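Local coordinates for putative hydrolase (PDB 4XUK), which probably hydrolyses organophosphate triesters and lactones with a pair of zinc ions, as a member of the metallo-beta-lactamase superfamily, at residues P111-G116 with A262-P267; I192-H197 with G217-S222; H223-Q226 with E231-I234; G272-Y275 with S281-W284. The protein carries 2 engineered substitutions. One frame throughout, in Å; residues are numbered along the deposited sequence.

Interaction 1 of 4, residues P111-G116 with A262-P267. With ZN (zinc ion), chain C.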
loop_
_atom_site.group_PDB
_atom_site.type_symbol
_atom_site.label_atom_id
_atom_site.label_comp_id
_atom_site.label_asym_id
_atom_site.label_seq_id
_atom_site.Cartn_x
_atom_site.Cartn_y
_atom_site.Cartn_z
ATOM N N PRO A 111 22.921 10.601 -5.006
ATOM C CA PRO A 111 22.762 9.940 -6.309
ATOM C C PRO A 111 21.407 9.265 -6.527
ATOM O O PRO A 111 20.982 9.170 -7.680
ATOM C CB PRO A 111 23.878 8.898 -6.301
ATOM C CG PRO A 111 24.964 9.553 -5.448
ATOM C CD PRO A 111 24.183 10.220 -4.343
ATOM N N ASP A 112 20.742 8.815 -5.468
ATOM C CA ASP A 112 19.458 8.147 -5.647
ATOM C C ASP A 112 18.319 9.151 -5.851
ATOM O O ASP A 112 17.147 8.779 -5.904
ATOM C CB ASP A 112 19.173 7.193 -4.484
ATOM C CG ASP A 112 19.282 7.872 -3.137
ATOM O OD1 ASP A 112 20.249 8.631 -2.918
ATOM O OD2 ASP A 112 18.405 7.642 -2.296
ATOM N N HIS A 113 18.674 10.423 -5.988
ATOM C CA HIS A 113 17.690 11.453 -6.287
ATOM C C HIS A 113 18.005 12.205 -7.569
ATOM O O HIS A 113 17.086 12.577 -8.315
ATOM C CB HIS A 113 17.572 12.403 -5.099
ATOM C CG HIS A 113 17.204 11.695 -3.839
ATOM N ND1 HIS A 113 15.929 11.713 -3.327
ATOM C CD2 HIS A 113 17.925 10.878 -3.034
ATOM C CE1 HIS A 113 15.886 10.958 -2.243
ATOM N NE2 HIS A 113 17.088 10.453 -2.037
ATOM N N VAL A 114 19.295 12.422 -7.829
ATOM C CA VAL A 114 19.716 13.205 -8.989
ATOM C C VAL A 114 20.114 12.374 -10.222
ATOM O O VAL A 114 19.864 12.802 -11.352
ATOM C CB VAL A 114 20.848 14.198 -8.627
ATOM C CG1 VAL A 114 22.108 13.457 -8.207
ATOM C CG2 VAL A 114 21.151 15.111 -9.813
ATOM N N CYS A 115 20.722 11.201 -10.026
ATOM C CA CYS A 115 21.289 10.464 -11.172
ATOM C C CYS A 115 20.252 10.113 -12.243
ATOM O O CYS A 115 20.561 10.085 -13.441
ATOM C CB CYS A 115 22.029 9.202 -10.716
ATOM S SG CYS A 115 23.700 9.514 -10.094
ATOM N N GLY A 116 19.012 9.880 -11.818
ATOM C CA GLY A 116 17.939 9.569 -12.753
ATOM C C GLY A 116 17.609 10.631 -13.789
ATOM O O GLY A 116 16.810 10.367 -14.693
ATOM N N ALA A 262 4.532 13.122 0.439
ATOM C CA ALA A 262 5.074 12.238 -0.582
ATOM C C ALA A 262 6.559 12.075 -0.287
ATOM O O ALA A 262 7.312 13.047 -0.301
ATOM C CB ALA A 262 4.860 12.828 -1.965
ATOM N N ALA A 263 6.976 10.849 -0.011
ATOM C CA ALA A 263 8.334 10.607 0.472
ATOM C C ALA A 263 9.100 9.616 -0.383
ATOM O O ALA A 263 8.603 8.519 -0.656
ATOM C CB ALA A 263 8.279 10.105 1.899
ATOM N N PRO A 264 10.346 9.966 -0.758
ATOM C CA PRO A 264 11.123 9.042 -1.585
ATOM C C PRO A 264 11.503 7.748 -0.859
ATOM O O PRO A 264 11.717 6.745 -1.544
ATOM C CB PRO A 264 12.387 9.850 -1.933
ATOM C CG PRO A 264 12.504 10.859 -0.849
ATOM C CD PRO A 264 11.074 11.219 -0.502
ATOM N N HIS A 265 11.574 7.752 0.474
ATOM C CA HIS A 265 11.966 6.533 1.199
ATOM C C HIS A 265 10.922 5.922 2.134
ATOM O O HIS A 265 11.286 5.202 3.068
ATOM C CB HIS A 265 13.268 6.778 1.978
ATOM C CG HIS A 265 14.447 7.012 1.095
ATOM N ND1 HIS A 265 14.659 6.292 -0.058
ATOM C CD2 HIS A 265 15.470 7.900 1.187
ATOM C CE1 HIS A 265 15.765 6.728 -0.643
ATOM N NE2 HIS A 265 16.275 7.692 0.098
ATOM N N LEU A 266 9.639 6.197 1.903
ATOM C CA LEU A 266 8.584 5.475 2.621
ATOM C C LEU A 266 7.989 4.463 1.641
ATOM O O LEU A 266 8.148 4.623 0.429
ATOM C CB LEU A 266 7.536 6.453 3.183
ATOM C CG LEU A 266 8.101 7.363 4.277
ATOM C CD1 LEU A 266 7.075 8.370 4.813
ATOM C CD2 LEU A 266 8.668 6.534 5.404
ATOM N N PRO A 267 7.350 3.389 2.153
ATOM C CA PRO A 267 6.916 2.289 1.278
ATOM C C PRO A 267 6.090 2.736 0.079
ATOM O O PRO A 267 5.038 3.385 0.256
ATOM C CB PRO A 267 6.079 1.415 2.216
ATOM C CG PRO A 267 6.750 1.604 3.560
ATOM C CD PRO A 267 7.138 3.072 3.578
HETATM ZN ZN ZN C . 17.767 9.154 -0.648
#

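Interaction 2 of 4, residues I192-H197 with G217-S222. With ZN (zinc ion), chain D; ZN (zinc ion), chain C.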
loop_
_atom_site.group_PDB
_atom_site.type_symbol
_atom_site.label_atom_id
_atom_site.label_comp_id
_atom_site.label_asym_id
_atom_site.label_seq_id
_atom_site.Cartn_x
_atom_site.Cartn_y
_atom_site.Cartn_z
ATOM N N ILE A 192 11.092 24.718 0.943
ATOM C CA ILE A 192 11.182 24.705 2.397
ATOM C C ILE A 192 12.512 24.129 2.840
ATOM O O ILE A 192 12.872 23.000 2.475
ATOM C CB ILE A 192 10.007 23.907 3.011
ATOM C CG1 ILE A 192 8.680 24.513 2.537
ATOM C CG2 ILE A 192 10.092 23.875 4.536
ATOM C CD1 ILE A 192 7.462 23.755 2.985
ATOM N N ASN A 193 13.252 24.902 3.627
ATOM C CA ASN A 193 14.541 24.434 4.081
ATOM C C ASN A 193 14.387 23.325 5.111
ATOM O O ASN A 193 13.780 23.512 6.172
ATOM C CB ASN A 193 15.389 25.575 4.639
ATOM C CG ASN A 193 16.790 25.122 4.984
ATOM O OD1 ASN A 193 16.980 24.287 5.869
ATOM N ND2 ASN A 193 17.778 25.658 4.280
ATOM N N THR A 194 14.935 22.162 4.783
ATOM C CA THR A 194 14.913 21.036 5.700
ATOM C C THR A 194 16.315 20.441 5.748
ATOM O O THR A 194 16.507 19.244 5.583
ATOM C CB THR A 194 13.865 19.983 5.288
ATOM O OG1 THR A 194 14.082 19.578 3.929
ATOM C CG2 THR A 194 12.462 20.548 5.422
ATOM N N ALA A 195 17.298 21.308 5.963
ATOM C CA ALA A 195 18.698 20.904 6.003
ATOM C C ALA A 195 19.026 19.963 7.153
ATOM O O ALA A 195 18.345 19.953 8.175
ATOM C CB ALA A 195 19.601 22.136 6.073
ATOM N N GLY A 196 20.093 19.191 6.970
ATOM C CA GLY A 196 20.590 18.290 7.992
ATOM C C GLY A 196 21.058 17.024 7.318
ATOM O O GLY A 196 22.238 16.673 7.372
ATOM N N HIS A 197 20.118 16.330 6.680
ATOM C CA HIS A 197 20.458 15.155 5.892
ATOM C C HIS A 197 21.570 15.485 4.903
ATOM O O HIS A 197 22.506 14.709 4.733
ATOM C CB HIS A 197 19.230 14.641 5.150
ATOM C CG HIS A 197 19.502 13.450 4.292
ATOM N ND1 HIS A 197 19.874 12.226 4.805
ATOM C CD2 HIS A 197 19.440 13.294 2.948
ATOM C CE1 HIS A 197 20.030 11.368 3.807
ATOM N NE2 HIS A 197 19.773 11.994 2.675
ATOM N N GLY A 217 11.277 14.701 0.742
ATOM C CA GLY A 217 12.648 14.276 0.535
ATOM C C GLY A 217 13.100 13.345 1.651
ATOM O O GLY A 217 12.300 12.577 2.203
ATOM N N ASP A 218 14.380 13.415 1.991
ATOM C CA ASP A 218 14.986 12.446 2.894
ATOM C C ASP A 218 15.091 12.905 4.349
ATOM O O ASP A 218 16.123 12.714 4.986
ATOM C CB ASP A 218 16.375 12.075 2.391
ATOM C CG ASP A 218 16.333 11.116 1.230
ATOM O OD1 ASP A 218 15.256 10.948 0.612
ATOM O OD2 ASP A 218 17.373 10.505 0.957
ATOM N N ILE A 219 14.023 13.486 4.879
ATOM C CA ILE A 219 13.981 13.793 6.302
ATOM C C ILE A 219 13.601 12.529 7.075
ATOM O O ILE A 219 13.503 12.546 8.303
ATOM C CB ILE A 219 12.974 14.901 6.606
ATOM C CG1 ILE A 219 11.562 14.458 6.209
ATOM C CG2 ILE A 219 13.359 16.180 5.857
ATOM C CD1 ILE A 219 10.484 15.444 6.609
ATOM N N VAL A 220 13.386 11.431 6.347
ATOM C CA VAL A 220 13.107 10.141 6.975
ATOM C C VAL A 220 13.403 8.970 6.030
ATOM O O VAL A 220 13.242 9.092 4.799
ATOM C CB VAL A 220 11.653 10.095 7.543
ATOM C CG1 VAL A 220 10.628 9.832 6.438
ATOM C CG2 VAL A 220 11.552 9.050 8.632
ATOM N N HIS A 221 13.830 7.839 6.593
ATOM C CA HIS A 221 14.234 6.685 5.789
ATOM C C HIS A 221 13.481 5.398 6.110
ATOM O O HIS A 221 13.853 4.325 5.636
ATOM C CB HIS A 221 15.732 6.431 5.940
ATOM C CG HIS A 221 16.582 7.396 5.183
ATOM N ND1 HIS A 221 16.655 8.732 5.508
ATOM C CD2 HIS A 221 17.370 7.229 4.093
ATOM C CE1 HIS A 221 17.462 9.345 4.660
ATOM N NE2 HIS A 221 17.904 8.456 3.792
ATOM N N SER A 222 12.422 5.492 6.906
ATOM C CA SER A 222 11.725 4.291 7.355
ATOM C C SER A 222 10.349 4.668 7.871
ATOM O O SER A 222 10.182 5.766 8.403
ATOM C CB SER A 222 12.545 3.619 8.472
ATOM O OG SER A 222 12.729 4.495 9.582
HETATM ZN ZN ZN D . 19.679 11.220 0.660
HETATM ZN ZN ZN C . 17.767 9.154 -0.648
#

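Interaction 3 of 4, residues H223-Q226 with E231-I234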
loop_
_atom_site.group_PDB
_atom_site.type_symbol
_atom_site.label_atom_id
_atom_site.label_comp_id
_atom_site.label_asym_id
_atom_site.label_seq_id
_atom_site.Cartn_x
_atom_site.Cartn_y
_atom_site.Cartn_z
ATOM N N HIS A 223 9.362 3.784 7.707
ATOM C CA HIS A 223 8.049 4.028 8.292
ATOM C C HIS A 223 7.948 3.359 9.652
ATOM O O HIS A 223 6.887 3.376 10.282
ATOM C CB HIS A 223 6.922 3.508 7.375
ATOM C CG HIS A 223 6.956 2.026 7.159
ATOM N ND1 HIS A 223 8.053 1.382 6.628
ATOM C CD2 HIS A 223 6.038 1.063 7.411
ATOM C CE1 HIS A 223 7.811 0.085 6.563
ATOM N NE2 HIS A 223 6.595 -0.136 7.035
ATOM N N THR A 224 9.064 2.783 10.101
ATOM C CA THR A 224 9.087 1.941 11.289
ATOM C C THR A 224 9.861 2.610 12.426
ATOM O O THR A 224 9.268 3.290 13.262
ATOM C CB THR A 224 9.696 0.546 10.979
ATOM O OG1 THR A 224 11.022 0.694 10.457
ATOM C CG2 THR A 224 8.851 -0.174 9.933
ATOM N N VAL A 225 11.177 2.417 12.444
ATOM C CA VAL A 225 12.028 2.936 13.521
ATOM C C VAL A 225 11.848 4.439 13.722
ATOM O O VAL A 225 11.651 4.904 14.851
ATOM C CB VAL A 225 13.524 2.649 13.248
ATOM C CG1 VAL A 225 14.397 3.275 14.322
ATOM C CG2 VAL A 225 13.781 1.142 13.191
ATOM N N GLN A 226 11.899 5.203 12.629
ATOM C CA GLN A 226 11.898 6.659 12.750
ATOM C C GLN A 226 10.511 7.283 12.897
ATOM O O GLN A 226 10.377 8.507 12.982
ATOM C CB GLN A 226 12.667 7.286 11.588
ATOM C CG GLN A 226 14.133 6.895 11.562
ATOM C CD GLN A 226 14.782 7.264 10.250
ATOM O OE1 GLN A 226 14.345 6.824 9.192
ATOM N NE2 GLN A 226 15.807 8.100 10.311
ATOM N N GLU A 231 13.414 10.492 17.007
ATOM C CA GLU A 231 14.732 11.003 17.382
ATOM C C GLU A 231 15.897 10.193 16.837
ATOM O O GLU A 231 16.989 10.563 16.963
ATOM C CB GLU A 231 14.814 11.159 18.885
ATOM C CG GLU A 231 14.803 9.850 19.605
ATOM C CD GLU A 231 13.421 9.365 20.058
ATOM O OE1 GLU A 231 13.387 8.771 21.134
ATOM O OE2 GLU A 231 12.411 9.530 19.370
ATOM N N THR A 232 15.602 9.110 16.161
ATOM C CA THR A 232 16.626 8.209 15.636
ATOM C C THR A 232 17.234 8.707 14.322
ATOM O O THR A 232 16.557 8.766 13.300
ATOM C CB THR A 232 16.025 6.807 15.375
ATOM O OG1 THR A 232 15.346 6.342 16.552
ATOM C CG2 THR A 232 17.109 5.814 14.969
ATOM N N ALA A 233 18.517 9.046 14.335
ATOM C CA ALA A 233 19.186 9.448 13.103
ATOM C C ALA A 233 19.574 8.225 12.265
ATOM O O ALA A 233 19.461 7.079 12.717
ATOM C CB ALA A 233 20.404 10.301 13.417
ATOM N N ILE A 234 20.025 8.463 11.038
ATOM C CA ILE A 234 20.543 7.376 10.216
ATOM C C ILE A 234 21.925 7.767 9.714
ATOM O O ILE A 234 22.228 8.962 9.595
ATOM C CB ILE A 234 19.578 7.032 9.048
ATOM C CG1 ILE A 234 19.974 5.703 8.396
ATOM C CG2 ILE A 234 19.499 8.189 8.049
ATOM C CD1 ILE A 234 18.893 5.111 7.514
#

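Interaction 4 of 4, residues G272-Y275 with S281-W284. Engineered in segment 272-275: T274 (natural residue Ile).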
loop_
_atom_site.group_PDB
_atom_site.type_symbol
_atom_site.label_atom_id
_atom_site.label_comp_id
_atom_site.label_asym_id
_atom_site.label_seq_id
_atom_site.Cartn_x
_atom_site.Cartn_y
_atom_site.Cartn_z
ATOM N N GLY A 272 0.998 9.439 1.823
ATOM C CA GLY A 272 0.214 9.170 3.018
ATOM C C GLY A 272 0.163 10.379 3.931
ATOM O O GLY A 272 0.368 11.510 3.491
ATOM N N HIS A 273 -0.110 10.137 5.208
ATOM C CA HIS A 273 -0.229 11.205 6.186
ATOM C C HIS A 273 0.432 10.736 7.475
ATOM O O HIS A 273 0.672 9.537 7.643
ATOM C CB HIS A 273 -1.700 11.482 6.456
ATOM C CG HIS A 273 -2.455 11.980 5.261
ATOM N ND1 HIS A 273 -2.965 11.135 4.296
ATOM C CD2 HIS A 273 -2.795 13.235 4.881
ATOM C CE1 HIS A 273 -3.591 11.850 3.374
ATOM N NE2 HIS A 273 -3.507 13.124 3.708
ATOM N N THR A 274 0.747 11.661 8.379
ATOM C CA THR A 274 1.276 11.240 9.675
ATOM C C THR A 274 0.358 11.594 10.833
ATOM O O THR A 274 -0.158 12.718 10.934
ATOM C CB THR A 274 2.740 11.712 9.943
ATOM O OG1 THR A 274 2.839 12.341 11.228
ATOM C CG2 THR A 274 3.192 12.666 8.901
ATOM N N TYR A 275 0.140 10.601 11.686
ATOM C CA TYR A 275 -0.665 10.765 12.884
ATOM C C TYR A 275 0.243 10.706 14.092
ATOM O O TYR A 275 1.284 10.044 14.056
ATOM C CB TYR A 275 -1.690 9.636 12.971
ATOM C CG TYR A 275 -2.345 9.485 14.327
ATOM C CD1 TYR A 275 -3.400 10.306 14.705
ATOM C CD2 TYR A 275 -1.914 8.510 15.223
ATOM C CE1 TYR A 275 -4.002 10.169 15.935
ATOM C CE2 TYR A 275 -2.517 8.355 16.462
ATOM C CZ TYR A 275 -3.557 9.194 16.812
ATOM O OH TYR A 275 -4.155 9.063 18.037
ATOM N N SER A 281 5.581 10.011 19.576
ATOM C CA SER A 281 5.735 9.025 18.523
ATOM C C SER A 281 4.769 9.355 17.401
ATOM O O SER A 281 3.747 10.005 17.623
ATOM C CB SER A 281 5.466 7.626 19.052
ATOM O OG SER A 281 4.087 7.424 19.282
ATOM N N TYR A 282 5.103 8.924 16.194
ATOM C CA TYR A 282 4.269 9.203 15.032
ATOM C C TYR A 282 3.932 7.889 14.363
ATOM O O TYR A 282 4.611 6.892 14.596
ATOM C CB TYR A 282 5.003 10.137 14.068
ATOM C CG TYR A 282 5.277 11.481 14.691
ATOM C CD1 TYR A 282 4.360 12.513 14.576
ATOM C CD2 TYR A 282 6.434 11.707 15.422
ATOM C CE1 TYR A 282 4.591 13.739 15.163
ATOM C CE2 TYR A 282 6.675 12.936 16.011
ATOM C CZ TYR A 282 5.745 13.943 15.874
ATOM O OH TYR A 282 5.966 15.169 16.449
ATOM N N GLN A 283 2.876 7.884 13.549
ATOM C CA GLN A 283 2.482 6.682 12.815
ATOM C C GLN A 283 2.223 7.045 11.352
ATOM O O GLN A 283 1.542 8.036 11.063
ATOM C CB GLN A 283 1.238 6.035 13.445
ATOM C CG GLN A 283 0.748 4.769 12.717
ATOM C CD GLN A 283 -0.496 4.147 13.358
ATOM O OE1 GLN A 283 -0.783 4.373 14.532
ATOM N NE2 GLN A 283 -1.242 3.360 12.576
ATOM N N TRP A 284 2.799 6.269 10.436
ATOM C CA TRP A 284 2.650 6.512 9.011
ATOM C C TRP A 284 1.361 5.855 8.557
ATOM O O TRP A 284 1.198 4.640 8.714
ATOM C CB TRP A 284 3.832 5.889 8.264
ATOM C CG TRP A 284 3.718 5.884 6.769
ATOM C CD1 TRP A 284 3.638 4.789 5.947
ATOM C CD2 TRP A 284 3.686 7.029 5.912
ATOM N NE1 TRP A 284 3.555 5.193 4.626
ATOM C CE2 TRP A 284 3.583 6.564 4.583
ATOM C CE3 TRP A 284 3.732 8.403 6.141
ATOM C CZ2 TRP A 284 3.526 7.433 3.487
ATOM C CZ3 TRP A 284 3.672 9.261 5.056
ATOM C CH2 TRP A 284 3.576 8.772 3.746
#

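Interaction 1 of 4, residues P111-G116 with A262-P267
The imidazoles of H113 and H265 converge on one zinc ion, each through NE2. D112 and H113 close the HxHxDH sequence 108-113, the zinc-binding signature of the metallo-beta-lactamase superfamily, and H265 brings a further ligand from the loop after strand 260-262. At the edge of the H265 ring, in its plane, lies OD2 of D112; carboxylate and ring planes differ by just 11°. CG of P264 meets the H113 ring in the same edge-on fashion, 3.7 Å from CE1 of H113. The two rings stand at 84° to each other. The metal is bound by NE2 of H113 at 2.0 Å, NE2 of H265 at 2.2 Å and OD2 of D112 at 2.3 Å; D218 completes the site. With CG between its backbone N and carbonyl carbon (chi1 53°), D112 sets its carboxylate against the metal. Histidine suits two-sided work: ND1 of H113 is hydrogen-bonded to D73 and ND1 of H265 to the carbonyl of S57, which fixes the rotation of both rings. OD2 of D112 and NE2 of H265, 3.2 Å apart, are held together through the metal they share.

Interaction 2 of 4, residues I192-H197 with G217-S222
CB of D218 sits over one face of the H197 imidazole, a CH-pi contact 3.6 Å from the ring centroid and displaced toward the rim, while the D218 carboxylate is turned 61° from the ring plane. This is the heart of the dinuclear zinc centre of the metallo-beta-lactamase fold, in which D218 is the bridging aspartate. Its OD2 binds both metals, 2.1 Å from the zinc also held by D112, H113 and H265 and 2.4 Å from the zinc held by H197, H108 and H110. The short side chain of aspartate lets one oxygen sit between two ions while CB still rests on the histidine. H197 extends its ring to the other segment because CG lies anti to the backbone N (chi1 179°), putting NE2 2.2 Å from its metal; ND1 is hydrogen-bonded to D237, which sets the ring's rotation. H221 approaches with its own edge, the two imidazole planes inclined at 49°. Farther from the metals, CB of T194 rests on CG2 of I219, T194 OG1 being hydrogen-bonded to H201, and an Asx turn from N193 OD1 to A195 N shapes the loop before H197. CE1 of H221 comes within 3.4 Å of CE1 of H197.

Interaction 3 of 4, residues H223-Q226 with E231-I234
The first turn of the short helix 225-228 is fastened here to the loop that follows it, through the side chains of Q226 and V225. Q226 gives NE2 to the carbonyl O of T232, 3.2 Å away, in a nearly straight bond of 167°. The acceptor lies in the glutamine amide plane, whereas the donor is tilted 21° from the plane of the T232 carbonyl. Beyond CG the glutamine chain is extended, which lets the amide span the gap between the backbones. At its other end OE1 accepts from the backbone N of H221 and is hydrogen-bonded to OG of S222, leaving the flat amide gripped from both ends. In this metallo-beta-lactamase-fold chain the helix and loop follow D218, which bridges the two zinc ions, and the amide ties the chain just after that ligand to segment 231-234. Glutamine fits because it can donate and accept at once in a buried place. V225 turns CG1 anti to its backbone N (chi1 176°) and sets it 3.8 Å from CG2 of T232, a methyl-to-methyl contact, while OG1 of T232 is hydrogen-bonded to the carbonyl of R229. CB of I234 lies 4.1 Å from NE2 of Q226.

Interaction 4 of 4, residues G272-Y275 with S281-W284
W284 has CG anti to its backbone N (chi1 171°), a torsion that carries the indole back along the neighbouring strand until its six-membered ring reaches G272, with CH2 of W284 3.3 Å from N of G272. Glycine suits that place because a side chain there would run into the indole. Y275 also starts anti to N (chi1 165°), as does Q283; both rise from the same face of the sheet, and CD2 of Y275 comes 4.3 Å from OE1 of Q283. The strands form an antiparallel beta hairpin at one end, within the chain, of the mixed sheet that includes strand 260-262. Y275 and Q283 are a hydrogen-bonded pair: N of Y275 reaches O of Q283 at 3.0 Å, and N of Q283 reaches O of Y275 at 2.7 Å. T274 and W284, on the other face, are the non-hydrogen-bonded pair beside it. The engineered T274 places OG1 3.7 Å from CD1 of Y282, beside a ring to which it stands obliquely. Its backbone O is hydrogen-bonded to Y47 of the second subunit. Strand register therefore rests on the two amide bonds, to which the engineered hydroxyl, buried without a polar partner, adds none of its own.

In the fold
Interactions 1 and 2 form the metal centre, their centres about 11 Å apart, and share the zinc ion that D218 bridges to its neighbour. Along the chain, interactions 2 and 3 follow one another inside the long loop closed by interaction 1, and interaction 4 comes last. Interaction 3, centred about 12 Å from interaction 2, continues directly from segment 217-222, and its second segment returns beside H221, the side chain of I234 about 8 Å from a zinc ion. Interactions 2 and 4 reach the same mixed sheet. W284 packs on both L266 and H223, so the outer hairpin, near the second subunit, is joined through interactions 1 and 3 to the zinc-binding loops.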